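Local coordinates for protein dihydropyrimidinase (PDB 2FTW) that catalyses the reversible, zinc-dependent hydrolytic ring opening of dihydropyrimidines, the second step of reductive pyrimidine degradation, at residues K49-T54 / G443-S448; F96-V101 / R383-Y388; Q107-A112 / L130-T135. One frame throughout, in Å; residues are numbered along the deposited sequence. Where two conformers were deposited one is given.

Contact 1. Residues K49-T54 / G443-S448; sequences KVVDAT and GNIVWS
Ile445 puts its CD1 methyl against both Val51 and the CE methylene of Lys49, and this one carbon makes all the close contacts between residues 49-54 and 443-448. With CG1 beside the backbone N (chi1 -70°) and the rest of the chain extended (chi2 175°), CD1 becomes the far tip of the side chain. Val51 answers with a single branch: its CG2 lies 4.0 Å from Ile445 CD1, an ordinary apolar contact. Lys49 passes across Ile445 at about a right angle, its CE methylene making the approach. The 3.5 Å from Lys49 CE to Ile445 CD1 would be tight for two carbons, but this lysine was modelled in two conformers, so the closeness is doubtful. No hydrogen bond joins the segments. A little further along, Asp52 OD1 accepts the backbone N of Thr54 in an Asx turn and also takes a bond from Asn14 ND2. The contact lies at the surface of the beta-sandwich part of the enzyme. Strand 50-52 runs parallel to strand 10-13 as an edge strand of its sheet within this chain; Ile10 of the latter touches Lys49, Val51 and Ile445 alike, while strand 444-448 belongs to another sheet and pairs antiparallel with strand 431-441.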
# COMPACT_ATOMS: atom_id res chain seq x y z
N LYS A 49 23.93 -3.17 50.29
CA LYS A 49 22.68 -3.89 50.06
C LYS A 49 22.75 -4.69 48.77
O LYS A 49 23.22 -4.21 47.73
CB LYS A 49 21.49 -2.93 50.01
CG LYS A 49 20.20 -3.65 49.65
CD LYS A 49 18.99 -3.09 50.35
CE LYS A 49 17.75 -3.90 50.01
NZ LYS A 49 17.87 -5.35 50.34
N VAL A 50 22.30 -5.94 48.83
CA VAL A 50 22.32 -6.80 47.67
C VAL A 50 20.93 -7.26 47.31
O VAL A 50 20.18 -7.71 48.17
CB VAL A 50 23.22 -8.04 47.88
CG1 VAL A 50 23.21 -8.93 46.62
CG2 VAL A 50 24.64 -7.62 48.21
N VAL A 51 20.59 -7.14 46.03
CA VAL A 51 19.33 -7.65 45.49
C VAL A 51 19.64 -8.83 44.57
O VAL A 51 20.59 -8.78 43.79
CB VAL A 51 18.57 -6.57 44.69
CG1 VAL A 51 17.23 -7.11 44.19
CG2 VAL A 51 18.33 -5.34 45.54
N ASP A 52 18.84 -9.88 44.67
CA ASP A 52 18.99 -11.05 43.80
C ASP A 52 18.06 -10.92 42.60
O ASP A 52 16.86 -10.70 42.75
CB ASP A 52 18.66 -12.32 44.58
CG ASP A 52 19.24 -13.58 43.93
OD1 ASP A 52 19.81 -13.53 42.82
OD2 ASP A 52 19.11 -14.66 44.56
N ALA A 53 18.61 -11.04 41.40
CA ALA A 53 17.80 -11.07 40.19
C ALA A 53 18.01 -12.38 39.44
O ALA A 53 17.91 -12.42 38.22
CB ALA A 53 18.13 -9.87 39.30
N THR A 54 18.30 -13.46 40.18
CA THR A 54 18.37 -14.80 39.60
C THR A 54 17.09 -15.07 38.77
O THR A 54 15.99 -14.80 39.23
CB THR A 54 18.51 -15.90 40.69
OG1 THR A 54 19.66 -15.62 41.51
CG2 THR A 54 18.69 -17.28 40.06
N GLY A 443 19.13 4.42 42.87
CA GLY A 443 19.79 3.44 43.73
C GLY A 443 19.01 3.00 44.96
O GLY A 443 19.56 2.30 45.79
N ASN A 444 17.74 3.39 45.07
CA ASN A 444 16.91 3.08 46.24
C ASN A 444 15.72 2.23 45.84
O ASN A 444 15.07 2.49 44.80
CB ASN A 444 16.39 4.37 46.90
CG ASN A 444 17.49 5.22 47.53
OD1 ASN A 444 18.35 4.72 48.26
ND2 ASN A 444 17.45 6.52 47.28
N ILE A 445 15.41 1.22 46.65
CA ILE A 445 14.22 0.39 46.42
C ILE A 445 12.97 1.17 46.80
O ILE A 445 12.83 1.63 47.93
CB ILE A 445 14.25 -0.94 47.21
CG1 ILE A 445 15.32 -1.88 46.64
CG2 ILE A 445 12.87 -1.65 47.19
CD1 ILE A 445 15.51 -3.19 47.44
N VAL A 446 12.05 1.28 45.84
CA VAL A 446 10.77 1.97 46.03
C VAL A 446 9.57 1.03 45.84
O VAL A 446 8.46 1.36 46.23
CB VAL A 446 10.64 3.18 45.07
CG1 VAL A 446 11.61 4.30 45.48
CG2 VAL A 446 10.87 2.78 43.62
N TRP A 447 9.82 -0.13 45.22
CA TRP A 447 8.85 -1.21 45.11
C TRP A 447 9.59 -2.55 45.22
O TRP A 447 10.60 -2.77 44.53
CB TRP A 447 8.11 -1.10 43.77
CG TRP A 447 7.20 -2.23 43.41
CD1 TRP A 447 7.45 -3.22 42.52
CD2 TRP A 447 5.88 -2.46 43.90
NE1 TRP A 447 6.38 -4.06 42.43
CE2 TRP A 447 5.39 -3.62 43.27
CE3 TRP A 447 5.05 -1.81 44.82
CZ2 TRP A 447 4.11 -4.15 43.52
CZ3 TRP A 447 3.77 -2.33 45.07
CH2 TRP A 447 3.32 -3.49 44.42
N SER A 448 9.08 -3.42 46.09
CA SER A 448 9.64 -4.75 46.30
C SER A 448 8.71 -5.58 47.17
O SER A 448 7.95 -5.02 47.97
CB SER A 448 11.01 -4.68 46.98
OG SER A 448 10.88 -4.41 48.37

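Contact 2. Residues F96-V101 / R383-Y388; sequences FIIDFV and RIFNIY
The hydrophobic core of the (beta/alpha)8-barrel is where Phe96 and Ile98, on barrel strand 94-101, meet Ile387 and Phe385, just past the end of helix 370-384. Two pairs carry the contact. In the first, Ile387 and Phe96 come from opposite directions, and the isoleucine's CD1 presses on the outer part of the ring: it is 3.5 Å from Phe96 CE2 and 3.9 Å from Phe96 CZ. Ile387 holds CG1 between its own backbone N and carbonyl carbon (chi1 60°), a crowded position, and from there its nearly extended chain carries CD1 across to the phenylalanine. In the second pair Ile98 CD1 lies 4.1 Å from Phe385 CG, the two side chains meeting at a slant. That same Ile98 methyl sits at the edge of the Phe96 ring, in its plane, so it ties the two pairs together. Ile384 CG2 lies over one face of Phe385, displaced toward the rim, and around the ring stand Thr65, His131, Gln189 and Tyr244, the last edge-to-face. The turn that delivers Phe385 and Ile387 is a Schellman motif: Asn386, with positive phi, is the C-prime residue, Ile387 N bonds to Ala382 O, and Asn386 N bonds weakly to Arg383 O. Nearby, Tyr388 OH bonds to Asp21 OD2 of a second subunit. All four touching residues are buried, and no hydrogen bond or charge crosses between the segments. With no polar pair across it, the contact rests on van der Waals packing and probably on the exclusion of water, in an apolar layer that comes within about 7 Å of the side chain of the zinc ligand His66, measured from that of Ile98.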
# COMPACT_ATOMS: atom_id res chain seq x y z
N PHE A 96 9.96 7.25 35.38
CA PHE A 96 10.06 8.58 34.81
C PHE A 96 8.77 8.89 34.08
O PHE A 96 8.32 8.11 33.25
CB PHE A 96 11.23 8.68 33.83
CG PHE A 96 11.64 10.09 33.51
CD1 PHE A 96 12.43 10.80 34.38
CD2 PHE A 96 11.21 10.71 32.35
CE1 PHE A 96 12.81 12.10 34.10
CE2 PHE A 96 11.58 12.02 32.05
CZ PHE A 96 12.38 12.71 32.93
N ILE A 97 8.15 10.02 34.42
CA ILE A 97 6.93 10.45 33.78
C ILE A 97 7.18 11.81 33.17
O ILE A 97 7.94 12.61 33.72
CB ILE A 97 5.70 10.49 34.75
CG1 ILE A 97 5.95 11.40 35.96
CG2 ILE A 97 5.33 9.08 35.22
CD1 ILE A 97 5.24 12.74 35.88
N ILE A 98 6.57 12.05 32.01
CA ILE A 98 6.52 13.40 31.46
C ILE A 98 5.06 13.82 31.40
O ILE A 98 4.24 13.16 30.78
CB ILE A 98 7.23 13.52 30.11
CG1 ILE A 98 8.58 12.79 30.14
CG2 ILE A 98 7.45 15.00 29.77
CD1 ILE A 98 9.36 12.82 28.84
N ASP A 99 4.76 14.91 32.11
CA ASP A 99 3.41 15.42 32.28
C ASP A 99 3.27 16.67 31.44
O ASP A 99 4.28 17.27 31.04
CB ASP A 99 3.17 15.75 33.75
CG ASP A 99 1.71 15.66 34.15
OD1 ASP A 99 1.22 14.55 34.47
OD2 ASP A 99 1.07 16.73 34.18
N PHE A 100 2.02 17.05 31.17
CA PHE A 100 1.69 18.20 30.34
C PHE A 100 1.23 19.40 31.18
O PHE A 100 0.28 19.30 31.98
CB PHE A 100 0.57 17.85 29.35
CG PHE A 100 1.03 17.04 28.16
CD1 PHE A 100 1.04 15.64 28.21
CD2 PHE A 100 1.42 17.67 26.99
CE1 PHE A 100 1.45 14.88 27.10
CE2 PHE A 100 1.84 16.91 25.87
CZ PHE A 100 1.85 15.52 25.93
N VAL A 101 1.90 20.53 31.00
CA VAL A 101 1.42 21.81 31.49
C VAL A 101 0.34 22.28 30.53
O VAL A 101 0.56 22.33 29.30
CB VAL A 101 2.55 22.88 31.53
CG1 VAL A 101 2.02 24.22 32.06
CG2 VAL A 101 3.73 22.40 32.36
N ARG A 383 15.62 9.14 24.00
CA ARG A 383 16.29 9.75 22.86
C ARG A 383 15.42 10.83 22.22
O ARG A 383 15.91 11.90 21.88
CB ARG A 383 16.67 8.68 21.84
CG ARG A 383 17.83 7.84 22.29
CD ARG A 383 18.28 6.88 21.22
NE ARG A 383 17.36 5.76 21.08
CZ ARG A 383 17.60 4.50 21.44
NH1 ARG A 383 18.75 4.13 21.96
NH2 ARG A 383 16.65 3.59 21.25
N ILE A 384 14.12 10.57 22.08
CA ILE A 384 13.22 11.52 21.46
C ILE A 384 13.10 12.81 22.26
O ILE A 384 13.08 13.89 21.69
CB ILE A 384 11.82 10.91 21.18
CG1 ILE A 384 11.90 9.90 20.03
CG2 ILE A 384 10.78 12.01 20.81
CD1 ILE A 384 10.64 8.99 19.90
N PHE A 385 13.02 12.70 23.59
CA PHE A 385 12.90 13.87 24.46
C PHE A 385 14.24 14.28 25.07
O PHE A 385 14.29 15.08 26.00
CB PHE A 385 11.81 13.63 25.52
CG PHE A 385 10.44 13.48 24.92
CD1 PHE A 385 9.76 14.59 24.43
CD2 PHE A 385 9.86 12.22 24.75
CE1 PHE A 385 8.50 14.46 23.82
CE2 PHE A 385 8.60 12.07 24.16
CZ PHE A 385 7.91 13.20 23.69
N ASN A 386 15.32 13.72 24.54
CA ASN A 386 16.69 14.17 24.81
C ASN A 386 17.15 14.05 26.26
O ASN A 386 17.65 14.99 26.84
CB ASN A 386 16.92 15.60 24.31
CG ASN A 386 18.40 15.88 24.03
OD1 ASN A 386 19.19 14.94 23.91
ND2 ASN A 386 18.76 17.15 23.92
N ILE A 387 16.95 12.86 26.82
CA ILE A 387 17.39 12.55 28.18
C ILE A 387 18.09 11.18 28.20
O ILE A 387 18.22 10.55 29.24
CB ILE A 387 16.19 12.61 29.17
CG1 ILE A 387 15.11 11.59 28.76
CG2 ILE A 387 15.65 14.04 29.23
CD1 ILE A 387 13.77 11.79 29.39
N TYR A 388 18.55 10.75 27.02
CA TYR A 388 19.37 9.56 26.83
C TYR A 388 20.86 9.96 26.80
O TYR A 388 21.20 11.00 26.23
CB TYR A 388 18.96 8.91 25.51
CG TYR A 388 19.63 7.59 25.15
CD1 TYR A 388 19.11 6.38 25.60
CD2 TYR A 388 20.73 7.56 24.30
CE1 TYR A 388 19.70 5.16 25.24
CE2 TYR A 388 21.33 6.35 23.93
CZ TYR A 388 20.81 5.16 24.40
OH TYR A 388 21.39 3.96 24.03

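Contact 3. Residues Q107-A112 / L130-T135; sequences QSLLEA and LHVAIT
Leading up to Leu109, which meets Val132 and Ala133, the chain is first pinned at Gln107, whose backbone O takes NE1 of Trp136. Ser108 follows at the N-cap position of helix 109-121, and Ser108 O accepts Ala112 N at 3.1 Å, the first turn's backbone bond. Leu109, in that turn, carries the contact with both its methyls. CG stands beside the backbone N (chi1 -48°), which turns the fork toward the strand: Leu109 CD1 lies 4.1 Å from Val132 CG1, and Leu109 CD2 lies 4.2 Å from the backbone O of Ala133. The valine offers the branch that is anti to its backbone N (chi1 -177°), and the two side chains pass obliquely. The backbones stay well apart, Leu109 CA being 7.5 Å from Val132 CA, and all three touching residues are buried. Glu144 takes Ser108 OG with OE2 and the N-H of Leu109 with OE1, so one carboxylate holds both residues at the start of the helix. Leu110 starts out away from the strand and packs on helix 139-151, whereas Ala112 faces the sheet and rests on Val101. Strand 94-101, helix 109-121 and strand 127-132 form a beta-alpha-beta unit with parallel strands, the repeating element of a (beta/alpha)8-barrel, and here the helix's opening turn packs against the end of the second strand.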
# COMPACT_ATOMS: atom_id res chain seq x y z
N GLN A 107 -3.92 32.58 29.46
CA GLN A 107 -2.97 32.47 30.58
C GLN A 107 -1.51 32.34 30.10
O GLN A 107 -1.23 31.60 29.15
CB GLN A 107 -3.32 31.27 31.47
CG GLN A 107 -2.53 31.26 32.78
CD GLN A 107 -2.59 29.93 33.53
OE1 GLN A 107 -3.12 28.94 33.04
NE2 GLN A 107 -2.03 29.92 34.73
N SER A 108 -0.60 33.05 30.78
CA SER A 108 0.85 32.90 30.57
C SER A 108 1.33 31.46 30.73
O SER A 108 0.95 30.77 31.70
CB SER A 108 1.62 33.78 31.56
OG SER A 108 3.01 33.70 31.35
N LEU A 109 2.18 31.00 29.80
CA LEU A 109 2.74 29.64 29.86
C LEU A 109 3.69 29.48 31.04
O LEU A 109 3.76 28.42 31.66
CB LEU A 109 3.53 29.30 28.59
CG LEU A 109 2.96 29.56 27.19
CD1 LEU A 109 3.88 28.88 26.17
CD2 LEU A 109 1.53 29.06 27.03
N LEU A 110 4.43 30.54 31.33
CA LEU A 110 5.39 30.56 32.43
C LEU A 110 4.69 30.43 33.79
O LEU A 110 5.17 29.73 34.65
CB LEU A 110 6.23 31.83 32.40
CG LEU A 110 7.03 32.11 31.12
CD1 LEU A 110 7.67 33.50 31.15
CD2 LEU A 110 8.09 31.04 30.91
N GLU A 111 3.59 31.14 33.96
CA GLU A 111 2.79 31.06 35.17
C GLU A 111 2.14 29.68 35.32
O GLU A 111 2.04 29.16 36.42
CB GLU A 111 1.71 32.16 35.17
CG GLU A 111 2.29 33.59 35.22
CD GLU A 111 1.24 34.69 34.98
OE1 GLU A 111 0.02 34.40 34.96
OE2 GLU A 111 1.65 35.86 34.81
N ALA A 112 1.72 29.11 34.20
CA ALA A 112 1.14 27.77 34.16
C ALA A 112 2.22 26.73 34.45
O ALA A 112 2.03 25.83 35.27
CB ALA A 112 0.47 27.50 32.82
N LEU A 130 8.42 17.98 32.07
CA LEU A 130 7.17 18.61 31.64
C LEU A 130 7.16 19.08 30.17
O LEU A 130 8.11 19.78 29.73
CB LEU A 130 6.92 19.84 32.52
CG LEU A 130 6.70 19.65 34.02
CD1 LEU A 130 6.94 20.96 34.75
CD2 LEU A 130 5.29 19.10 34.30
N HIS A 131 6.10 18.72 29.44
CA HIS A 131 5.77 19.35 28.14
C HIS A 131 4.84 20.54 28.38
O HIS A 131 4.12 20.59 29.37
CB HIS A 131 5.00 18.45 27.16
CG HIS A 131 5.42 17.01 27.14
ND1 HIS A 131 6.51 16.56 26.45
CD2 HIS A 131 4.81 15.91 27.65
CE1 HIS A 131 6.60 15.24 26.57
NE2 HIS A 131 5.58 14.82 27.29
N VAL A 132 4.79 21.45 27.43
CA VAL A 132 3.92 22.61 27.55
C VAL A 132 2.94 22.65 26.38
O VAL A 132 3.35 22.65 25.21
CB VAL A 132 4.74 23.91 27.69
CG1 VAL A 132 3.83 25.11 27.90
CG2 VAL A 132 5.70 23.79 28.85
N ALA A 133 1.65 22.63 26.69
CA ALA A 133 0.63 22.73 25.65
C ALA A 133 0.43 24.18 25.24
O ALA A 133 0.45 25.09 26.08
CB ALA A 133 -0.70 22.11 26.13
N ILE A 134 0.25 24.39 23.94
CA ILE A 134 -0.04 25.70 23.37
C ILE A 134 -1.53 25.80 23.08
O ILE A 134 -2.00 25.50 21.98
CB ILE A 134 0.83 25.95 22.11
CG1 ILE A 134 2.31 25.79 22.50
CG2 ILE A 134 0.58 27.33 21.57
CD1 ILE A 134 3.26 26.03 21.38
N THR A 135 -2.26 26.21 24.11
CA THR A 135 -3.73 26.22 24.10
C THR A 135 -4.30 27.47 23.43
O THR A 135 -5.47 27.50 23.06
CB THR A 135 -4.28 26.06 25.53
OG1 THR A 135 -3.73 27.07 26.38
CG2 THR A 135 -3.90 24.68 26.07

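In the fold
Contacts 2 and 3 share the barrel wall, centres 16 Å apart: on neighbouring strands, Val101 N to His131 O and Asp99 O to His131 N, both 2.8 Å, are probable hydrogen bonds. His131, on the contact 3 segment, also packs on contact 2, its CE1 3.4 Å from Phe385 CE1. Both lie near the two-zinc site, the side chain of Ile98 about 11 Å and that of Ala133 about 9 Å from a zinc ion. Contact 1, in the beta-sandwich, is centred 25 Å from contact 2 and 38 Å from contact 3, away from the metals. Along the chain, contact 3 lies inside the loop closed by contact 2, and contact 2 inside that closed by contact 1.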